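Local coordinates for protein maleate cis-trans isomerase (Pseudomonas putida, PDB 4FQ5) that probably catalyses the cis-trans isomerization of the carbon-carbon double bond of maleate, giving fumarate, at residues A[157-162]-A[219-224]; A[103-108]-A[166-171]. The protein carries 1 engineered substitution. All blocks are in the same frame, centred on the assembly; numbering follows the deposited sequence.

Contact 1 of 2, residues A[157-162]-A[219-224]. Engineered in segment 219-224: Ala221 (natural residue Cys). With MAE (maleic acid), chain C.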
ATOM      1  N   VAL A 157      12.371  15.098  24.821  1.00 29.90           N
ATOM      2  CA  VAL A 157      13.094  13.865  25.119  1.00 29.58           C
ATOM      3  C   VAL A 157      14.216  13.695  24.093  1.00 29.23           C
ATOM      4  O   VAL A 157      14.003  13.914  22.900  1.00 28.31           O
ATOM      5  CB  VAL A 157      12.167  12.627  25.080  1.00 29.52           C
ATOM      6  CG1 VAL A 157      12.913  11.384  25.550  1.00 29.02           C
ATOM      7  CG2 VAL A 157      10.908  12.863  25.918  1.00 29.67           C
ATOM      8  N   THR A 158      15.405  13.322  24.560  1.00 29.51           N
ATOM      9  CA  THR A 158      16.530  13.019  23.669  1.00 29.71           C
ATOM     10  C   THR A 158      17.200  11.710  24.098  1.00 29.78           C
ATOM     11  O   THR A 158      17.020  11.271  25.235  1.00 30.69           O
ATOM     12  CB  THR A 158      17.604  14.136  23.670  1.00 30.40           C
ATOM     13  OG1 THR A 158      18.578  13.860  24.686  1.00 32.60           O
ATOM     14  CG2 THR A 158      17.003  15.518  23.897  1.00 30.01           C
ATOM     15  N   PRO A 159      17.976  11.079  23.194  1.00 29.70           N
ATOM     16  CA  PRO A 159      18.763   9.917  23.582  1.00 30.32           C
ATOM     17  C   PRO A 159      20.221  10.251  23.918  1.00 30.65           C
ATOM     18  O   PRO A 159      20.975   9.360  24.320  1.00 31.75           O
ATOM     19  CB  PRO A 159      18.722   9.057  22.325  1.00 29.68           C
ATOM     20  CG  PRO A 159      18.723  10.057  21.216  1.00 29.04           C
ATOM     21  CD  PRO A 159      17.988  11.272  21.730  1.00 29.26           C
ATOM     22  N   TYR A 160      20.595  11.517  23.767  1.00 30.62           N
ATOM     23  CA  TYR A 160      21.991  11.937  23.852  1.00 31.55           C
ATOM     24  C   TYR A 160      22.551  11.913  25.267  1.00 32.59           C
ATOM     25  O   TYR A 160      21.807  11.925  26.252  1.00 32.16           O
ATOM     26  CB  TYR A 160      22.180  13.368  23.331  1.00 30.68           C
ATOM     27  CG  TYR A 160      21.422  13.744  22.081  1.00 29.99           C
ATOM     28  CD1 TYR A 160      21.553  13.013  20.898  1.00 29.33           C
ATOM     29  CD2 TYR A 160      20.604  14.866  22.074  1.00 29.93           C
ATOM     30  CE1 TYR A 160      20.865  13.386  19.752  1.00 28.61           C
ATOM     31  CE2 TYR A 160      19.904  15.236  20.944  1.00 29.30           C
ATOM     32  CZ  TYR A 160      20.045  14.499  19.785  1.00 28.73           C
ATOM     33  OH  TYR A 160      19.342  14.892  18.671  1.00 28.70           O
ATOM     34  N   MET A 161      23.880  11.902  25.339  1.00 33.35           N
ATOM     35  CA  MET A 161      24.607  12.241  26.559  1.00 34.03           C
ATOM     36  C   MET A 161      24.201  13.637  27.035  1.00 34.10           C
ATOM     37  O   MET A 161      23.759  14.474  26.242  1.00 34.08           O
ATOM     38  CB  MET A 161      26.115  12.170  26.310  1.00 34.65           C
ATOM     39  CG  MET A 161      26.603  10.816  25.812  1.00 35.44           C
ATOM     40  SD  MET A 161      25.971   9.400  26.751  1.00 36.68           S
ATOM     41  CE  MET A 161      26.941   9.491  28.261  1.00 37.64           C
ATOM     42  N   LYS A 162      24.352  13.879  28.331  1.00 35.31           N
ATOM     43  CA  LYS A 162      23.832  15.088  28.983  1.00 36.15           C
ATOM     44  C   LYS A 162      24.350  16.422  28.407  1.00 35.36           C
ATOM     45  O   LYS A 162      23.549  17.333  28.198  1.00 34.22           O
ATOM     46  CB  LYS A 162      24.061  15.000  30.500  1.00 38.36           C
ATOM     47  CG  LYS A 162      23.485  16.136  31.331  1.00 41.64           C
ATOM     48  CD  LYS A 162      23.743  15.871  32.810  1.00 44.59           C
ATOM     49  CE  LYS A 162      23.303  17.038  33.681  1.00 46.95           C
ATOM     50  NZ  LYS A 162      23.523  16.724  35.122  1.00 49.00           N
ATOM     51  N   SER A 219      11.073  12.962  20.376  1.00 27.43           N
ATOM     52  CA  SER A 219      12.470  12.676  20.059  1.00 27.40           C
ATOM     53  C   SER A 219      13.075  13.857  19.323  1.00 27.67           C
ATOM     54  O   SER A 219      12.587  14.245  18.251  1.00 27.25           O
ATOM     55  CB  SER A 219      12.617  11.407  19.209  1.00 27.72           C
ATOM     56  OG  SER A 219      13.995  11.128  18.982  1.00 28.38           O
ATOM     57  N   ALA A 220      14.119  14.440  19.911  1.00 27.39           N
ATOM     58  CA  ALA A 220      14.902  15.478  19.241  1.00 27.91           C
ATOM     59  C   ALA A 220      15.861  14.827  18.257  1.00 28.09           C
ATOM     60  O   ALA A 220      16.335  15.466  17.322  1.00 29.75           O
ATOM     61  CB  ALA A 220      15.672  16.312  20.257  1.00 27.78           C
ATOM     62  N   ALA A 221      16.143  13.550  18.480  1.00 28.19           N
ATOM     63  CA  ALA A 221      17.029  12.788  17.618  1.00 28.71           C
ATOM     64  C   ALA A 221      16.256  12.058  16.541  1.00 29.66           C
ATOM     65  O   ALA A 221      15.076  11.728  16.693  1.00 30.77           O
ATOM     66  CB  ALA A 221      17.841  11.797  18.428  1.00 27.92           C
ATOM     67  N   VAL A 222      16.965  11.772  15.466  1.00 29.45           N
ATOM     68  CA  VAL A 222      16.396  11.158  14.300  1.00 29.56           C
ATOM     69  C   VAL A 222      16.680   9.646  14.294  1.00 29.10           C
ATOM     70  O   VAL A 222      16.026   8.889  13.580  1.00 29.43           O
ATOM     71  CB  VAL A 222      16.894  11.947  13.069  1.00 30.91           C
ATOM     72  CG1 VAL A 222      17.513  11.067  12.002  1.00 31.61           C
ATOM     73  CG2 VAL A 222      15.791  12.851  12.537  1.00 30.32           C
ATOM     74  N   GLN A 223      17.626   9.202  15.123  1.00 27.43           N
ATOM     75  CA  GLN A 223      17.895   7.766  15.270  1.00 26.89           C
ATOM     76  C   GLN A 223      16.923   7.046  16.214  1.00 26.76           C
ATOM     77  O   GLN A 223      16.637   5.866  16.022  1.00 26.35           O
ATOM     78  CB  GLN A 223      19.341   7.507  15.717  1.00 27.20           C
ATOM     79  CG  GLN A 223      19.731   6.038  15.843  1.00 26.83           C
ATOM     80  CD  GLN A 223      19.916   5.331  14.511  1.00 26.72           C
ATOM     81  OE1 GLN A 223      19.086   5.445  13.597  1.00 25.97           O
ATOM     82  NE2 GLN A 223      21.002   4.568  14.402  1.00 26.89           N
ATOM     83  N   MET A 224      16.436   7.740  17.238  1.00 26.26           N
ATOM     84  CA  MET A 224      15.562   7.106  18.220  1.00 26.73           C
ATOM     85  C   MET A 224      14.157   6.958  17.644  1.00 25.85           C
ATOM     86  O   MET A 224      13.520   7.958  17.335  1.00 25.80           O
ATOM     87  CB  MET A 224      15.517   7.926  19.508  1.00 27.50           C
ATOM     88  CG  MET A 224      14.677   7.269  20.585  1.00 28.53           C
ATOM     89  SD  MET A 224      14.836   8.045  22.196  1.00 30.19           S
ATOM     90  CE  MET A 224      13.975   9.594  21.970  1.00 29.03           C
TER
HETATM   91  C1  MAE C 301      21.045  10.537  14.703  1.00 36.17           C
HETATM   92  O1  MAE C 301      21.274   9.489  14.079  1.00 33.92           O
HETATM   93  O2  MAE C 301      20.132  10.658  15.533  1.00 35.49           O
HETATM   94  C2  MAE C 301      21.932  11.685  14.459  1.00 35.69           C
HETATM   95  C3  MAE C 301      21.658  12.931  14.798  1.00 35.20           C
HETATM   96  C4  MAE C 301      20.408  13.380  15.453  1.00 35.48           C
HETATM   97  O3  MAE C 301      20.477  13.799  16.604  1.00 35.42           O
HETATM   98  O4  MAE C 301      19.328  13.377  14.852  1.00 35.24           O
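Val157 and Ala220 are joined by the backbone hydrogen bond of this contact. Ala220 N donates to Val157 O at 3.0 Å, and Val157 O also receives a CA-H...O contact from Ser219.

The apolar contacts centre on Pro159 and Met224. The methyl of Ala221, an engineered residue (cysteine in the natural protein), presses on the proline ring, with CB 3.3 Å from Pro159 CD. Met224 is bent at its last torsion (chi3 71°). Its SD lies 4.0 Å from Pro159 CB, and its CE reaches Val157 CG1.

Tyr160 joins the protein contact to the ligand. Pro159, its neighbour in the chain, covers one ring face with CD, and Ala221 CB approaches the ring obliquely. Tyr160 OH passes 3.3 Å from Ala221 CA and donates to O3 of the maleic acid at 2.6 Å. O3 lies at the ring edge, near its plane. Val222 N donates to O4 and Gln223 N to O2, both at 2.9 Å, so 219-224 binds both carboxylates of the ligand.

Two local bonds shape the loops. Ser219 OG donates to Ala221 O. Tyr160 N donates to Thr158 OG1 in an ST turn, and OG1 is also hydrogen-bonded to the hydroxyl of Thr165 in helix 162-174.

The contact lies at the C-terminal ends of the neighbouring parallel strands 153-158 and 215-217. Helix 190-194 packs on Pro159 and Met224, while helix 104-108 touches Tyr160.

Contact 2 of 2, residues A[103-108]-A[166-171]. With MAE (maleic acid), chain C.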
ATOM      1  N   CYS A 103      20.550  14.776  10.831  1.00 30.37           N
ATOM      2  CA  CYS A 103      20.970  14.813  12.232  1.00 29.79           C
ATOM      3  C   CYS A 103      20.856  16.178  12.927  1.00 29.34           C
ATOM      4  O   CYS A 103      21.628  17.090  12.718  1.00 29.18           O
ATOM      5  CB  CYS A 103      22.379  14.258  12.364  1.00 30.58           C
ATOM      6  SG  CYS A 103      23.020  14.083  14.027  1.00 31.88           S
ATOM      7  N   LEU A 104      19.873  16.255  13.793  1.00 28.01           N
ATOM      8  CA  LEU A 104      19.536  17.450  14.572  1.00 28.56           C
ATOM      9  C   LEU A 104      20.704  17.951  15.420  1.00 28.35           C
ATOM     10  O   LEU A 104      21.034  19.129  15.386  1.00 27.56           O
ATOM     11  CB  LEU A 104      18.329  17.135  15.470  1.00 28.62           C
ATOM     12  CG  LEU A 104      17.670  17.961  16.595  1.00 29.86           C
ATOM     13  CD1 LEU A 104      18.616  18.612  17.601  1.00 30.26           C
ATOM     14  CD2 LEU A 104      16.642  18.955  16.087  1.00 29.95           C
ATOM     15  N   VAL A 105      21.315  17.050  16.184  1.00 27.95           N
ATOM     16  CA  VAL A 105      22.346  17.440  17.141  1.00 28.59           C
ATOM     17  C   VAL A 105      23.656  17.888  16.464  1.00 29.05           C
ATOM     18  O   VAL A 105      24.387  18.718  17.001  1.00 29.43           O
ATOM     19  CB  VAL A 105      22.569  16.356  18.225  1.00 28.06           C
ATOM     20  CG1 VAL A 105      23.365  15.170  17.687  1.00 27.90           C
ATOM     21  CG2 VAL A 105      23.230  16.961  19.453  1.00 28.78           C
ATOM     22  N   ALA A 106      23.931  17.342  15.283  1.00 29.00           N
ATOM     23  CA  ALA A 106      25.126  17.699  14.522  1.00 29.87           C
ATOM     24  C   ALA A 106      25.070  19.168  14.116  1.00 30.40           C
ATOM     25  O   ALA A 106      26.073  19.882  14.187  1.00 32.14           O
ATOM     26  CB  ALA A 106      25.247  16.815  13.295  1.00 28.81           C
ATOM     27  N   ILE A 107      23.892  19.614  13.700  1.00 29.29           N
ATOM     28  CA  ILE A 107      23.681  21.015  13.367  1.00 29.63           C
ATOM     29  C   ILE A 107      23.774  21.899  14.617  1.00 30.58           C
ATOM     30  O   ILE A 107      24.547  22.858  14.646  1.00 30.78           O
ATOM     31  CB  ILE A 107      22.336  21.229  12.638  1.00 29.23           C
ATOM     32  CG1 ILE A 107      22.361  20.614  11.226  1.00 29.04           C
ATOM     33  CG2 ILE A 107      21.958  22.704  12.608  1.00 29.10           C
ATOM     34  CD1 ILE A 107      23.508  21.066  10.337  1.00 29.96           C
ATOM     35  N   MET A 108      23.002  21.564  15.646  1.00 30.66           N
ATOM     36  CA  MET A 108      22.967  22.377  16.861  1.00 32.65           C
ATOM     37  C   MET A 108      24.324  22.420  17.587  1.00 33.84           C
ATOM     38  O   MET A 108      24.684  23.447  18.154  1.00 36.04           O
ATOM     39  CB  MET A 108      21.815  21.951  17.789  1.00 31.89           C
ATOM     40  CG  MET A 108      20.425  22.168  17.187  1.00 31.73           C
ATOM     41  SD  MET A 108      19.069  22.019  18.374  1.00 31.86           S
ATOM     42  CE  MET A 108      17.645  22.412  17.371  1.00 30.55           C
ATOM     43  N   GLU A 166      22.099  19.370  26.628  1.00 38.68           N
ATOM     44  CA  GLU A 166      22.169  20.748  27.107  1.00 40.84           C
ATOM     45  C   GLU A 166      22.301  21.726  25.952  1.00 38.57           C
ATOM     46  O   GLU A 166      21.609  22.737  25.912  1.00 38.10           O
ATOM     47  CB  GLU A 166      23.369  20.918  28.030  1.00 45.72           C
ATOM     48  CG  GLU A 166      23.036  21.589  29.341  1.00 52.19           C
ATOM     49  CD  GLU A 166      22.624  20.583  30.391  1.00 56.04           C
ATOM     50  OE1 GLU A 166      23.526  19.942  30.978  1.00 58.41           O
ATOM     51  OE2 GLU A 166      21.404  20.445  30.633  1.00 59.13           O
ATOM     52  N   LEU A 167      23.202  21.417  25.019  1.00 37.97           N
ATOM     53  CA  LEU A 167      23.396  22.230  23.816  1.00 37.05           C
ATOM     54  C   LEU A 167      22.097  22.386  23.038  1.00 34.88           C
ATOM     55  O   LEU A 167      21.768  23.484  22.595  1.00 34.63           O
ATOM     56  CB  LEU A 167      24.469  21.615  22.908  1.00 38.01           C
ATOM     57  CG  LEU A 167      25.938  22.054  22.993  1.00 40.71           C
ATOM     58  CD1 LEU A 167      26.484  22.086  24.418  1.00 43.05           C
ATOM     59  CD2 LEU A 167      26.796  21.147  22.125  1.00 39.31           C
ATOM     60  N   VAL A 168      21.372  21.280  22.875  1.00 33.40           N
ATOM     61  CA  VAL A 168      20.122  21.263  22.110  1.00 31.85           C
ATOM     62  C   VAL A 168      19.080  22.154  22.772  1.00 31.97           C
ATOM     63  O   VAL A 168      18.486  23.019  22.118  1.00 31.93           O
ATOM     64  CB  VAL A 168      19.594  19.822  21.919  1.00 31.33           C
ATOM     65  CG1 VAL A 168      18.178  19.821  21.354  1.00 30.68           C
ATOM     66  CG2 VAL A 168      20.527  19.040  21.003  1.00 30.44           C
ATOM     67  N   VAL A 169      18.881  21.953  24.071  1.00 33.31           N
ATOM     68  CA  VAL A 169      17.943  22.765  24.850  1.00 34.79           C
ATOM     69  C   VAL A 169      18.316  24.252  24.779  1.00 35.29           C
ATOM     70  O   VAL A 169      17.450  25.098  24.555  1.00 34.54           O
ATOM     71  CB  VAL A 169      17.843  22.260  26.307  1.00 35.81           C
ATOM     72  CG1 VAL A 169      17.157  23.282  27.202  1.00 37.08           C
ATOM     73  CG2 VAL A 169      17.097  20.931  26.347  1.00 35.48           C
ATOM     74  N   ASP A 170      19.606  24.557  24.927  1.00 36.31           N
ATOM     75  CA  ASP A 170      20.084  25.939  24.814  1.00 37.75           C
ATOM     76  C   ASP A 170      19.890  26.522  23.409  1.00 35.99           C
ATOM     77  O   ASP A 170      19.581  27.706  23.266  1.00 35.41           O
ATOM     78  CB  ASP A 170      21.546  26.055  25.253  1.00 40.90           C
ATOM     79  CG  ASP A 170      21.722  25.920  26.761  1.00 45.90           C
ATOM     80  OD1 ASP A 170      20.710  25.812  27.501  1.00 48.05           O
ATOM     81  OD2 ASP A 170      22.889  25.922  27.217  1.00 49.64           O
ATOM     82  N   TYR A 171      20.054  25.683  22.382  1.00 34.51           N
ATOM     83  CA  TYR A 171      19.811  26.097  20.994  1.00 33.07           C
ATOM     84  C   TYR A 171      18.343  26.485  20.794  1.00 32.87           C
ATOM     85  O   TYR A 171      18.032  27.523  20.187  1.00 33.04           O
ATOM     86  CB  TYR A 171      20.214  24.974  20.022  1.00 31.60           C
ATOM     87  CG  TYR A 171      20.410  25.408  18.580  1.00 30.79           C
ATOM     88  CD1 TYR A 171      21.692  25.580  18.055  1.00 30.78           C
ATOM     89  CD2 TYR A 171      19.316  25.626  17.737  1.00 30.22           C
ATOM     90  CE1 TYR A 171      21.880  25.966  16.736  1.00 30.68           C
ATOM     91  CE2 TYR A 171      19.489  26.016  16.418  1.00 30.20           C
ATOM     92  CZ  TYR A 171      20.771  26.183  15.923  1.00 30.57           C
ATOM     93  OH  TYR A 171      20.940  26.572  14.620  1.00 30.76           O
TER
HETATM   94  C1  MAE C 301      21.045  10.537  14.703  1.00 36.17           C
HETATM   95  O1  MAE C 301      21.274   9.489  14.079  1.00 33.92           O
HETATM   96  O2  MAE C 301      20.132  10.658  15.533  1.00 35.49           O
HETATM   97  C2  MAE C 301      21.932  11.685  14.459  1.00 35.69           C
HETATM   98  C3  MAE C 301      21.658  12.931  14.798  1.00 35.20           C
HETATM   99  C4  MAE C 301      20.408  13.380  15.453  1.00 35.48           C
HETATM  100  O3  MAE C 301      20.477  13.799  16.604  1.00 35.42           O
HETATM  101  O4  MAE C 301      19.328  13.377  14.852  1.00 35.24           O
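Met108 meets the ring of Tyr171 because CG is anti to the carbonyl carbon (chi1 -64°) and the rest of the chain is extended, running to CE across the ring. Chi1 of Tyr171 (-162°) swings the ring away from its own backbone N and against Met108.

Met108 CG lies over one ring face, 3.6 Å from the centroid of the Tyr171 ring and close to the ring normal. This is a CH-pi contact. The sulfur comes in obliquely: Met108 SD is 4.2 Å from the same centroid, a Met-aromatic contact. Met108 CE continues to Tyr171 CD2 at 3.6 Å. The methionine thus lies along the ring rather than touching it at one point.

Val168 fills the other part of the interface. Its two methyls divide the work. Val168 CG1 meets Met108 SD at 3.8 Å. Val168 CG2 meets Val105 CG2 at 3.7 Å, and both methyls touch Leu104 CD1. The axes of segments 104-108 and 166-171 approach to 9.6 Å and cross at 70°.

Tyr171 OH is hydrogen-bonded to ND1 of His115 in helix 114-128, which fixes the hydroxyl end of the ring. Tyr160 packs against Leu104, Val105 and Val168.

At the start of helix 104-108 the chemistry changes. Cys103, the N-cap residue and predicted nucleophile, is joined covalently through SG to C3 of the maleic acid at 1.9 Å. Leu104 N and Val105 N make weak hydrogen bonds to O4 and O3. The helix start therefore faces a carboxylate, and the N-H groups of its first turn would probably help to stabilise that negative charge. Toward 166-171 the helix presents apolar side chains. No hydrogen bond crosses between the two segments, so dispersion and the aromatic contacts join them.

Contacts 1 and 2 have centres 10 Å apart and share the maleic acid. The chain alternates between them, and strand 153-158 of contact 1 is followed in the chain by helix 162-174 of contact 2. Tyr160 bridges the two. Its CZ lies 3.5 Å from Val105 CB, and its CE2 lies 3.9 Å from Val168 CG2, so the ring touches both helices of contact 2. Contact 2 supplies Cys103, the predicted nucleophile. Contact 1 holds Ala221, engineered at the position of the predicted proton donor. Backbone N-H groups of both contacts bind the ligand, and Asn38 and Asn190 add side-chain hydrogen bonds.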